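Local structure of EvdMO1 (Micromonospora carbonacea, 5T39) at residues A[34-38]-A[112-117]; A[163-167]-A[224-230]; A[170-174]-A[250-254]. The protein probably transfers methyl groups from S-adenosyl-L-methionine during everninomicin biosynthesis, through the methyltransferase domain of a fused methyltransferase-oxidase enzyme. All coordinates share one frame; numbering follows the deposited sequence. Where two conformers were deposited one is given.

Interaction 1 of 3, residues A[34-38]-A[112-117]; sequences LEPWV and RRAEFV
The carbonyl O of Leu34 is held by two donors: Arg113 NE, 2.9 Å from Leu34 O, and a water that also accepts from Arg113 NH2. This places the loop after helix 24-33 against helix 108-121, one of the helices flanking the central sheet of the Rossmann-like methyltransferase fold. The NE bond is nearly straight, with an angle of 168° at the hydrogen, and Leu34 O lies close to the guanidinium plane, so the acceptor meets the group at its edge. Pro36, which follows a cis peptide bond, brings its O to 3.0 Å from Arg113 NH2, but over the guanidinium face, where the angle is too poor for a hydrogen bond. Gln205 instead bonds to both Pro36 O and Arg113 NH2, while Glu86 forms a salt bridge with Arg113 NH1 and also accepts from the backbone N of Val38. These bonds on all three nitrogens probably fix the rotation of the guanidinium.

The aliphatic part of the same arginine does apolar work. Its chain runs extended from CG to NE (chi3 -158°) across the Trp37 indole, and Arg113 CD sits 3.7 Å from the centroid of the Trp37 six-membered ring, a CH-pi contact over the face. The guanidinium itself is too distant for more than a weak cation-pi attraction. At the indole edge, Phe116 CD2 and Val117 CG2 approach near the ring plane, the side chain of Phe116 crossing that of Trp37 at about a right angle. Leu34 CD1 packs 3.6 Å from Phe116 CD2, while its other methyl, Leu34 CD2, rests 4.0 Å from Arg112 CB.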
ATOM      1  N   LEU A  34      17.429   0.735 -13.283  1.00  9.12           N
ATOM      2  CA  LEU A  34      16.456   0.273 -12.299  1.00  9.74           C
ATOM      3  C   LEU A  34      15.614  -0.910 -12.778  1.00  9.82           C
ATOM      4  O   LEU A  34      14.851  -1.462 -11.980  1.00 10.36           O
ATOM      5  CB  LEU A  34      15.559   1.447 -11.899  1.00  9.92           C
ATOM      6  CG  LEU A  34      16.248   2.537 -11.075  1.00 10.78           C
ATOM      7  CD1 LEU A  34      15.397   3.800 -11.084  1.00 10.96           C
ATOM      8  CD2 LEU A  34      16.506   2.078  -9.652  1.00 12.65           C
ATOM      9  N   GLU A  35      15.741  -1.327 -14.035  1.00  9.37           N
ATOM     10  CA  GLU A  35      14.980  -2.480 -14.502  1.00  8.99           C
ATOM     11  C   GLU A  35      15.395  -3.729 -13.728  1.00  9.68           C
ATOM     12  O   GLU A  35      16.564  -3.877 -13.361  1.00 11.41           O
ATOM     13  CB  GLU A  35      15.199  -2.704 -15.996  1.00  9.30           C
ATOM     14  CG  GLU A  35      14.663  -1.561 -16.850  1.00 10.04           C
ATOM     15  CD  GLU A  35      14.393  -1.932 -18.293  1.00 12.15           C
ATOM     16  OE1 GLU A  35      15.116  -1.405 -19.167  1.00 15.20           O
ATOM     17  OE2 GLU A  35      13.432  -2.688 -18.562  1.00 12.49           O
ATOM     18  N   PRO A  36      14.476  -4.681 -13.510  1.00  8.77           N
ATOM     19  CA  PRO A  36      13.107  -4.706 -14.037  1.00  8.37           C
ATOM     20  C   PRO A  36      12.112  -3.946 -13.163  1.00  8.66           C
ATOM     21  O   PRO A  36      12.091  -4.109 -11.934  1.00 10.46           O
ATOM     22  CB  PRO A  36      12.763  -6.199 -14.033  1.00  9.05           C
ATOM     23  CG  PRO A  36      13.560  -6.748 -12.879  1.00  9.90           C
ATOM     24  CD  PRO A  36      14.854  -5.970 -12.905  1.00  9.96           C
ATOM     25  N   TRP A  37      11.262  -3.162 -13.815  1.00  8.03           N
ATOM     26  CA  TRP A  37      10.146  -2.506 -13.158  1.00  8.13           C
ATOM     27  C   TRP A  37       8.944  -3.435 -13.070  1.00  8.63           C
ATOM     28  O   TRP A  37       8.756  -4.337 -13.894  1.00  9.55           O
ATOM     29  CB  TRP A  37       9.727  -1.258 -13.937  1.00  8.38           C
ATOM     30  CG  TRP A  37      10.740  -0.137 -13.915  1.00  8.28           C
ATOM     31  CD1 TRP A  37      11.972  -0.107 -14.520  1.00  8.58           C
ATOM     32  CD2 TRP A  37      10.583   1.125 -13.266  1.00  7.79           C
ATOM     33  NE1 TRP A  37      12.588   1.094 -14.267  1.00  8.25           N
ATOM     34  CE2 TRP A  37      11.752   1.872 -13.510  1.00  8.14           C
ATOM     35  CE3 TRP A  37       9.555   1.704 -12.513  1.00  8.25           C
ATOM     36  CZ2 TRP A  37      11.923   3.147 -13.005  1.00  8.64           C
ATOM     37  CZ3 TRP A  37       9.724   2.964 -12.029  1.00  8.89           C
ATOM     38  CH2 TRP A  37      10.899   3.674 -12.260  1.00  8.85           C
ATOM     39  N   VAL A  38       8.099  -3.168 -12.076  1.00  8.86           N
ATOM     40  CA  VAL A  38       6.838  -3.880 -11.902  1.00  9.61           C
ATOM     41  C   VAL A  38       5.736  -3.231 -12.711  1.00 10.09           C
ATOM     42  O   VAL A  38       4.947  -3.915 -13.365  1.00 11.45           O
ATOM     43  CB  VAL A  38       6.467  -3.949 -10.406  1.00 10.22           C
ATOM     44  CG1 VAL A  38       5.078  -4.565 -10.211  1.00 11.08           C
ATOM     45  CG2 VAL A  38       7.506  -4.727  -9.646  1.00 11.03           C
ATOM     46  N   ARG A 112      14.121   2.245  -4.407  1.00  8.36           N
ATOM     47  CA  ARG A 112      14.978   3.037  -5.286  1.00  9.00           C
ATOM     48  C   ARG A 112      14.221   3.523  -6.512  1.00  8.10           C
ATOM     49  O   ARG A 112      14.445   4.646  -6.980  1.00  8.61           O
ATOM     50  CB  ARG A 112      16.205   2.245  -5.714  1.00 10.69           C
ATOM     51  CG  ARG A 112      17.161   1.896  -4.590  1.00 13.12           C
ATOM     52  CD  ARG A 112      17.519   3.064  -3.678  1.00 18.03           C
ATOM     53  NE  ARG A 112      18.253   2.575  -2.515  1.00 21.55           N
ATOM     54  CZ  ARG A 112      18.179   3.095  -1.294  1.00 22.78           C
ATOM     55  NH1 ARG A 112      17.396   4.137  -1.050  1.00 22.47           N
ATOM     56  NH2 ARG A 112      18.886   2.564  -0.306  1.00 23.71           N
ATOM     57  N   ARG A 113      13.335   2.691  -7.056  1.00  7.97           N
ATOM     58  CA  ARG A 113      12.460   3.127  -8.137  1.00  8.50           C
ATOM     59  C   ARG A 113      11.559   4.270  -7.728  1.00  8.36           C
ATOM     60  O   ARG A 113      11.424   5.274  -8.435  1.00  8.44           O
ATOM     61  CB  ARG A 113      11.732   2.005  -8.867  1.00  9.11           C
ATOM     62  CG  ARG A 113      12.591   0.860  -9.227  1.00  9.34           C
ATOM     63  CD  ARG A 113      11.953  -0.043 -10.282  1.00 10.01           C
ATOM     64  NE  ARG A 113      12.600  -1.332 -10.154  1.00 11.54           N
ATOM     65  CZ  ARG A 113      12.203  -2.314  -9.346  1.00 12.03           C
ATOM     66  NH1 ARG A 113      11.036  -2.257  -8.723  1.00 12.07           N
ATOM     67  NH2 ARG A 113      12.965  -3.377  -9.206  1.00 13.67           N
ATOM     68  N   ALA A 114      10.898   4.110  -6.582  1.00  7.95           N
ATOM     69  CA  ALA A 114       9.999   5.141  -6.082  1.00  8.05           C
ATOM     70  C   ALA A 114      10.738   6.454  -5.854  1.00  8.15           C
ATOM     71  O   ALA A 114      10.221   7.524  -6.177  1.00  8.47           O
ATOM     72  CB  ALA A 114       9.329   4.662  -4.794  1.00  8.13           C
ATOM     73  N   GLU A 115      11.957   6.395  -5.311  1.00  8.12           N
ATOM     74  CA  GLU A 115      12.731   7.616  -5.083  1.00  8.68           C
ATOM     75  C   GLU A 115      13.055   8.306  -6.402  1.00  8.85           C
ATOM     76  O   GLU A 115      12.992   9.533  -6.500  1.00  9.81           O
ATOM     77  CB  GLU A 115      14.020   7.287  -4.327  1.00  9.54           C
ATOM     78  CG  GLU A 115      13.799   6.916  -2.872  1.00 10.61           C
ATOM     79  CD  GLU A 115      15.051   6.429  -2.165  1.00 13.13           C
ATOM     80  OE1 GLU A 115      15.869   5.716  -2.777  1.00 14.23           O
ATOM     81  OE2 GLU A 115      15.214   6.749  -0.971  1.00 15.96           O
ATOM     82  N   PHE A 116      13.402   7.533  -7.429  1.00  8.72           N
ATOM     83  CA  PHE A 116      13.647   8.093  -8.753  1.00  8.82           C
ATOM     84  C   PHE A 116      12.389   8.766  -9.294  1.00  8.87           C
ATOM     85  O   PHE A 116      12.443   9.887  -9.811  1.00  9.40           O
ATOM     86  CB  PHE A 116      14.128   6.958  -9.660  1.00  8.63           C
ATOM     87  CG  PHE A 116      14.131   7.264 -11.130  1.00  8.70           C
ATOM     88  CD1 PHE A 116      15.009   8.185 -11.675  1.00  9.36           C
ATOM     89  CD2 PHE A 116      13.277   6.583 -11.978  1.00  9.83           C
ATOM     90  CE1 PHE A 116      15.032   8.406 -13.048  1.00  9.34           C
ATOM     91  CE2 PHE A 116      13.296   6.797 -13.336  1.00 10.31           C
ATOM     92  CZ  PHE A 116      14.165   7.708 -13.873  1.00  9.77           C
ATOM     93  N   VAL A 117      11.237   8.099  -9.173  1.00  8.70           N
ATOM     94  CA  VAL A 117       9.980   8.682  -9.634  1.00  9.44           C
ATOM     95  C   VAL A 117       9.746  10.038  -8.975  1.00  9.44           C
ATOM     96  O   VAL A 117       9.383  11.023  -9.635  1.00 10.09           O
ATOM     97  CB  VAL A 117       8.820   7.698  -9.388  1.00  9.85           C
ATOM     98  CG1 VAL A 117       7.457   8.354  -9.617  1.00 10.72           C
ATOM     99  CG2 VAL A 117       8.981   6.465 -10.272  1.00 10.20           C
TER
HETATM  100  O   HOH W   1      15.839  -3.240  -9.942  1.00 19.84           O

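Interaction 2 of 3, residues A[163-167]-A[224-230]; sequences LKDAA and ALENAGF
Ala228 and Ala167 meet where the two helices are closest packed: Ala167 CB lies 3.1 Å from Ala228 O, and Ala228 CB rests 3.7 Å from Leu163 O. The single methyl of Ala228 lets its backbone come close to the other helix, with Ala228 CA 4.5 Å from Lys164 CA. Deeper in, Leu163 reaches across with CD1, which touches Ala224 CB at 3.9 Å and Leu225 CD2 at 4.0 Å; the two leucine side chains pass obliquely. The segments of helices 159-169 and 218-228 run in broadly the same direction, crossing at -33° with axes 8.9 Å apart, and Leu163, Ala166 and Phe230 all reach Ile173 on strand 172-180 of the Rossmann-like sheet. Helix 218-228 closes with a Schellman motif, in which Gly229 takes positive phi (114°), Phe230 N bonds back to Leu225 O and Gly229 N to Glu226 O. The chain thereby turns Phe230 inward, its ring edge facing the first helix: Phe230 CE2 stands 3.5 Å from Leu163 O. The solvent side is looser. There Lys164 contributes only its aliphatic base, CG against Ala228 CB; beyond CG the chain leads away from the partner helix, toward solvent.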
ATOM      1  N   LEU A 163      -3.318  -3.893  11.140  1.00  7.76           N
ATOM      2  CA  LEU A 163      -4.448  -3.005  11.354  1.00  7.77           C
ATOM      3  C   LEU A 163      -4.330  -2.276  12.687  1.00  8.13           C
ATOM      4  O   LEU A 163      -4.632  -1.083  12.773  1.00  8.33           O
ATOM      5  CB  LEU A 163      -5.753  -3.792  11.256  1.00  8.64           C
ATOM      6  CG  LEU A 163      -6.004  -4.450   9.899  1.00  8.86           C
ATOM      7  CD1 LEU A 163      -7.252  -5.304   9.958  1.00  9.87           C
ATOM      8  CD2 LEU A 163      -6.098  -3.441   8.758  1.00 10.21           C
ATOM      9  N   LYS A 164      -3.896  -2.979  13.738  1.00  8.59           N
ATOM     10  CA  LYS A 164      -3.646  -2.313  15.014  1.00  9.35           C
ATOM     11  C   LYS A 164      -2.589  -1.231  14.876  1.00  9.83           C
ATOM     12  O   LYS A 164      -2.708  -0.157  15.477  1.00 10.62           O
ATOM     13  CB  LYS A 164      -3.196  -3.319  16.062  1.00 11.50           C
ATOM     14  CG  LYS A 164      -4.305  -4.116  16.667  1.00 14.77           C
ATOM     15  CD  LYS A 164      -3.796  -5.051  17.752  1.00 17.65           C
ATOM     16  CE  LYS A 164      -3.210  -4.294  18.936  1.00 20.44           C
ATOM     17  NZ  LYS A 164      -2.757  -5.207  20.027  1.00 22.07           N
ATOM     18  N   ASP A 165      -1.534  -1.498  14.108  1.00  9.59           N
ATOM     19  CA  ASP A 165      -0.487  -0.495  13.920  1.00 10.17           C
ATOM     20  C   ASP A 165      -1.017   0.741  13.214  1.00  9.70           C
ATOM     21  O   ASP A 165      -0.659   1.864  13.573  1.00 10.07           O
ATOM     22  CB  ASP A 165       0.683  -1.107  13.160  1.00 11.93           C
ATOM     23  CG  ASP A 165       1.650  -1.802  14.077  1.00 16.65           C
ATOM     24  OD1 ASP A 165       1.830  -1.300  15.209  1.00 19.24           O
ATOM     25  OD2 ASP A 165       2.227  -2.833  13.674  1.00 17.79           O
ATOM     26  N   ALA A 166      -1.883   0.561  12.219  1.00  9.23           N
ATOM     27  CA  ALA A 166      -2.498   1.716  11.585  1.00  8.96           C
ATOM     28  C   ALA A 166      -3.294   2.532  12.596  1.00  8.84           C
ATOM     29  O   ALA A 166      -3.226   3.765  12.597  1.00  9.16           O
ATOM     30  CB  ALA A 166      -3.388   1.258  10.434  1.00  9.54           C
ATOM     31  N   ALA A 167      -4.050   1.856  13.461  1.00  8.73           N
ATOM     32  CA  ALA A 167      -4.829   2.537  14.491  1.00  9.54           C
ATOM     33  C   ALA A 167      -3.946   3.241  15.514  1.00  9.24           C
ATOM     34  O   ALA A 167      -4.385   4.210  16.143  1.00  9.67           O
ATOM     35  CB  ALA A 167      -5.763   1.552  15.199  1.00 10.45           C
ATOM     36  N   ALA A 224     -11.075  -8.110  12.963  1.00  8.91           N
ATOM     37  CA  ALA A 224      -9.754  -7.513  13.154  1.00  8.96           C
ATOM     38  C   ALA A 224      -9.805  -5.999  12.995  1.00  8.76           C
ATOM     39  O   ALA A 224      -9.141  -5.266  13.734  1.00  9.06           O
ATOM     40  CB  ALA A 224      -8.764  -8.125  12.168  1.00  9.39           C
ATOM     41  N   LEU A 225     -10.606  -5.508  12.046  1.00  8.67           N
ATOM     42  CA  LEU A 225     -10.800  -4.069  11.913  1.00  8.90           C
ATOM     43  C   LEU A 225     -11.429  -3.495  13.168  1.00  9.49           C
ATOM     44  O   LEU A 225     -10.942  -2.497  13.720  1.00  9.85           O
ATOM     45  CB  LEU A 225     -11.686  -3.776  10.701  1.00  9.40           C
ATOM     46  CG  LEU A 225     -10.957  -3.836   9.370  1.00 10.14           C
ATOM     47  CD1 LEU A 225     -11.942  -4.013   8.240  1.00 11.05           C
ATOM     48  CD2 LEU A 225     -10.108  -2.583   9.174  1.00 10.83           C
ATOM     49  N   GLU A 226     -12.520  -4.122  13.632  0.57  9.77           N
ATOM     50  CA  GLU A 226     -13.214  -3.676  14.840  0.57 10.97           C
ATOM     51  C   GLU A 226     -12.273  -3.672  16.037  0.57 10.44           C
ATOM     52  O   GLU A 226     -12.232  -2.708  16.811  0.57 11.22           O
ATOM     53  CB  GLU A 226     -14.409  -4.604  15.107  0.57 12.63           C
ATOM     54  CG  GLU A 226     -15.120  -4.452  16.466  0.57 14.45           C
ATOM     55  CD  GLU A 226     -16.134  -3.330  16.506  0.57 16.25           C
ATOM     56  OE1 GLU A 226     -16.651  -3.054  17.607  0.57 17.78           O
ATOM     57  OE2 GLU A 226     -16.424  -2.733  15.451  0.57 16.35           O
ATOM     58  N   ASN A 227     -11.511  -4.751  16.203  1.00  9.68           N
ATOM     59  CA  ASN A 227     -10.669  -4.905  17.377  1.00 10.28           C
ATOM     60  C   ASN A 227      -9.504  -3.929  17.369  1.00 10.25           C
ATOM     61  O   ASN A 227      -8.990  -3.573  18.436  1.00 12.82           O
ATOM     62  CB  ASN A 227     -10.176  -6.346  17.466  1.00 10.54           C
ATOM     63  CG  ASN A 227     -11.303  -7.324  17.761  1.00 12.05           C
ATOM     64  OD1 ASN A 227     -12.351  -6.931  18.269  1.00 13.39           O
ATOM     65  ND2 ASN A 227     -11.087  -8.599  17.466  1.00 12.43           N
ATOM     66  N   ALA A 228      -9.078  -3.480  16.184  1.00  9.14           N
ATOM     67  CA  ALA A 228      -8.061  -2.444  16.092  1.00 10.11           C
ATOM     68  C   ALA A 228      -8.610  -1.075  16.459  1.00 11.03           C
ATOM     69  O   ALA A 228      -7.823  -0.163  16.747  1.00 12.48           O
ATOM     70  CB  ALA A 228      -7.508  -2.388  14.675  1.00 10.23           C
ATOM     71  N   GLY A 229      -9.934  -0.911  16.449  1.00 11.07           N
ATOM     72  CA  GLY A 229     -10.581   0.351  16.740  1.00 11.64           C
ATOM     73  C   GLY A 229     -11.320   0.955  15.572  1.00 11.01           C
ATOM     74  O   GLY A 229     -11.958   1.993  15.744  1.00 11.16           O
ATOM     75  N   PHE A 230     -11.259   0.355  14.388  1.00 10.65           N
ATOM     76  CA  PHE A 230     -11.976   0.865  13.221  1.00 10.74           C
ATOM     77  C   PHE A 230     -13.399   0.332  13.287  1.00 11.42           C
ATOM     78  O   PHE A 230     -13.768  -0.656  12.651  1.00 12.93           O
ATOM     79  CB  PHE A 230     -11.256   0.475  11.937  1.00 11.25           C
ATOM     80  CG  PHE A 230      -9.871   1.038  11.837  1.00 10.84           C
ATOM     81  CD1 PHE A 230      -9.680   2.390  11.646  1.00 10.69           C
ATOM     82  CD2 PHE A 230      -8.757   0.218  11.919  1.00 11.48           C
ATOM     83  CE1 PHE A 230      -8.416   2.924  11.557  1.00 11.23           C
ATOM     84  CE2 PHE A 230      -7.493   0.750  11.818  1.00 12.15           C
ATOM     85  CZ  PHE A 230      -7.319   2.109  11.638  1.00 11.93           C
TER

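Interaction 3 of 3, residues A[170-174]-A[250-254]; sequences SAGIY and VGRAR
Ala171 and Ala253 begin a series of three backbone hydrogen bonds, with Ala253 N 2.8 Å from Ala171 O. Ile173 and Gly251 supply the other two as a reciprocal pair: Ile173 N donates to Gly251 O, and Gly251 N to Ile173 O, each at 2.9 Å. All three are fairly straight, from 158° to 173° at the hydrogen. Weaker CA-H...O contacts accompany them at the same carbonyls, reaching Ala171 O from Arg252 CA, Gly251 O from Gly172 CA and Ile173 O from Val250 CA; each of these carbonyls therefore receives one N-H and one CA-H.

The bridges Gly172-Arg252, Ile173-Gly251 and Tyr174-Val250 are antiparallel, and the segment directions differ by 170°. This is the place in the Rossmann-like methyltransferase sheet where strand 244-252 runs against its neighbours: strand 172-180 is parallel to strand 146-150 on its other side, as in class I methyltransferases, where the reversed strand marks the family.

Side-chain contacts divide between the two faces. Tyr174 and Val250 lie on the one covered by helix 62-72, with Tyr174 CD1 4.2 Å from Val250 CG2. Arg252 shares that face, and Val250 CG1 lies over one guanidinium face, offset toward the rim; the polar end is held by a salt bridge to Glu234 and a hydrogen bond to Ala72 O. On the opposite face Ile173 CG2 settles 3.8 Å from Gly251 CA, where glycine leaves room for the methyl. Beyond the strands, Ser170 OG accepts from Gly172 N, an ST turn leading into the strand, and also bonds to Phe144 O.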
ATOM      1  N   SER A 170      -3.370   6.652  13.506  1.00  7.78           N
ATOM      2  CA  SER A 170      -4.397   7.332  12.726  1.00  8.31           C
ATOM      3  C   SER A 170      -5.779   6.817  13.098  1.00  8.92           C
ATOM      4  O   SER A 170      -5.940   5.703  13.600  1.00 10.67           O
ATOM      5  CB  SER A 170      -4.170   7.085  11.234  1.00  9.02           C
ATOM      6  OG  SER A 170      -5.047   7.841  10.425  1.00  9.92           O
ATOM      7  N   ALA A 171      -6.780   7.620  12.763  1.00  9.07           N
ATOM      8  CA  ALA A 171      -8.175   7.246  12.948  1.00 10.33           C
ATOM      9  C   ALA A 171      -8.843   6.842  11.647  1.00  9.12           C
ATOM     10  O   ALA A 171     -10.053   6.587  11.645  1.00 10.62           O
ATOM     11  CB  ALA A 171      -8.955   8.392  13.601  1.00 12.59           C
ATOM     12  N   GLY A 172      -8.111   6.794  10.542  1.00  8.27           N
ATOM     13  CA  GLY A 172      -8.694   6.420   9.275  1.00  8.38           C
ATOM     14  C   GLY A 172      -7.799   5.483   8.497  1.00  7.92           C
ATOM     15  O   GLY A 172      -6.580   5.662   8.474  1.00  8.35           O
ATOM     16  N   ILE A 173      -8.397   4.495   7.842  1.00  7.77           N
ATOM     17  CA  ILE A 173      -7.661   3.600   6.957  1.00  7.84           C
ATOM     18  C   ILE A 173      -8.457   3.390   5.680  1.00  7.73           C
ATOM     19  O   ILE A 173      -9.676   3.197   5.709  1.00  9.03           O
ATOM     20  CB  ILE A 173      -7.320   2.262   7.651  1.00  7.98           C
ATOM     21  CG1 ILE A 173      -6.365   1.420   6.784  1.00  8.40           C
ATOM     22  CG2 ILE A 173      -8.589   1.480   8.030  1.00  8.99           C
ATOM     23  CD1 ILE A 173      -5.835   0.197   7.494  1.00  9.69           C
ATOM     24  N   TYR A 174      -7.763   3.427   4.549  1.00  7.50           N
ATOM     25  CA  TYR A 174      -8.296   3.013   3.257  1.00  7.91           C
ATOM     26  C   TYR A 174      -7.616   1.687   2.970  1.00  7.54           C
ATOM     27  O   TYR A 174      -6.401   1.650   2.753  1.00  8.27           O
ATOM     28  CB  TYR A 174      -7.980   4.058   2.196  1.00  8.30           C
ATOM     29  CG  TYR A 174      -8.550   3.800   0.825  1.00  9.09           C
ATOM     30  CD1 TYR A 174      -9.637   4.521   0.357  1.00 10.25           C
ATOM     31  CD2 TYR A 174      -7.993   2.843  -0.011  1.00  9.25           C
ATOM     32  CE1 TYR A 174     -10.149   4.307  -0.906  1.00 10.81           C
ATOM     33  CE2 TYR A 174      -8.496   2.629  -1.278  1.00 10.40           C
ATOM     34  CZ  TYR A 174      -9.575   3.368  -1.714  1.00 11.06           C
ATOM     35  OH  TYR A 174     -10.105   3.186  -2.967  1.00 12.67           O
ATOM     36  N   VAL A 250     -13.246   1.556   3.860  1.00  8.70           N
ATOM     37  CA  VAL A 250     -12.766   2.669   4.652  1.00  9.02           C
ATOM     38  C   VAL A 250     -13.115   2.372   6.099  1.00  8.96           C
ATOM     39  O   VAL A 250     -14.287   2.164   6.431  1.00 10.22           O
ATOM     40  CB  VAL A 250     -13.406   3.990   4.205  1.00 10.76           C
ATOM     41  CG1 VAL A 250     -12.907   5.123   5.077  1.00 12.62           C
ATOM     42  CG2 VAL A 250     -13.130   4.257   2.736  1.00 12.22           C
ATOM     43  N   GLY A 251     -12.108   2.321   6.956  1.00  9.01           N
ATOM     44  CA  GLY A 251     -12.301   2.138   8.381  1.00  9.21           C
ATOM     45  C   GLY A 251     -12.082   3.458   9.096  1.00  9.21           C
ATOM     46  O   GLY A 251     -11.132   4.189   8.793  1.00  9.45           O
ATOM     47  N   ARG A 252     -12.954   3.742  10.053  1.00  8.90           N
ATOM     48  CA  ARG A 252     -12.860   4.955  10.842  1.00  9.11           C
ATOM     49  C   ARG A 252     -12.971   4.610  12.312  1.00  9.57           C
ATOM     50  O   ARG A 252     -13.878   3.880  12.734  1.00 10.98           O
ATOM     51  CB  ARG A 252     -13.941   5.955  10.440  1.00 10.37           C
ATOM     52  CG  ARG A 252     -13.800   6.426   9.004  1.00 11.81           C
ATOM     53  CD  ARG A 252     -14.908   7.392   8.630  1.00 13.80           C
ATOM     54  NE  ARG A 252     -14.734   8.035   7.324  1.00 16.01           N
ATOM     55  CZ  ARG A 252     -15.224   7.583   6.176  1.00 16.43           C
ATOM     56  NH1 ARG A 252     -15.913   6.446   6.128  1.00 17.34           N
ATOM     57  NH2 ARG A 252     -15.036   8.290   5.071  1.00 16.12           N
ATOM     58  N   ALA A 253     -12.029   5.118  13.079  1.00  9.66           N
ATOM     59  CA  ALA A 253     -11.966   4.926  14.513  1.00 12.47           C
ATOM     60  C   ALA A 253     -12.404   6.185  15.210  1.00 15.08           C
ATOM     61  O   ALA A 253     -12.450   7.267  14.620  1.00 16.87           O
ATOM     62  CB  ALA A 253     -10.524   4.606  14.923  1.00 14.10           C
ATOM     63  N   ARG A 254     -12.700   6.029  16.486  1.00 16.58           N
ATOM     64  CA  ARG A 254     -12.942   7.174  17.334  1.00 17.09           C
ATOM     65  C   ARG A 254     -11.655   7.943  17.561  1.00 17.10           C
ATOM     66  O   ARG A 254     -11.643   9.179  17.398  1.00 18.42           O
ATOM     67  CB  ARG A 254     -13.532   6.718  18.664  1.00 19.32           C
ATOM     68  CG  ARG A 254     -15.008   6.366  18.554  1.00 22.08           C
ATOM     69  CD  ARG A 254     -15.623   5.853  19.863  1.00 24.44           C
ATOM     70  NE  ARG A 254     -15.437   6.749  21.010  1.00 25.72           N
ATOM     71  CZ  ARG A 254     -16.146   7.857  21.229  1.00 27.07           C
ATOM     72  NH1 ARG A 254     -17.081   8.235  20.371  1.00 28.34           N
ATOM     73  NH2 ARG A 254     -15.911   8.604  22.302  1.00 27.19           N
ATOM     74  OXT ARG A 254     -10.658   7.302  17.929  1.00 16.79           O
TER

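Overall arrangement
Interactions 2 and 3 adjoin, their centres about 8 Å apart, whereas the centre of interaction 1 lies about 31 Å from that of interaction 2 and about 30 Å from that of interaction 3, on the opposite side of the chain's centre. Helix 159-169 leads directly into strand 172-180, so 163-167 and 170-174 are consecutive parts of one helix-strand unit; Phe230 and Ile173 join the helix layer to the sheet, Phe230 CE1 standing 3.8 Å from Ile173 CG2. All three contacts are largely buried, though interactions 1 and 2 each include an exposed margin. Their chemistry follows their place: backbone bonding within the sheet in interaction 3, helix packing by apolar side chains, without hydrogen bonds between the segments, in interaction 2, and an arginine-centred mixture in interaction 1, where a loop meets a helix.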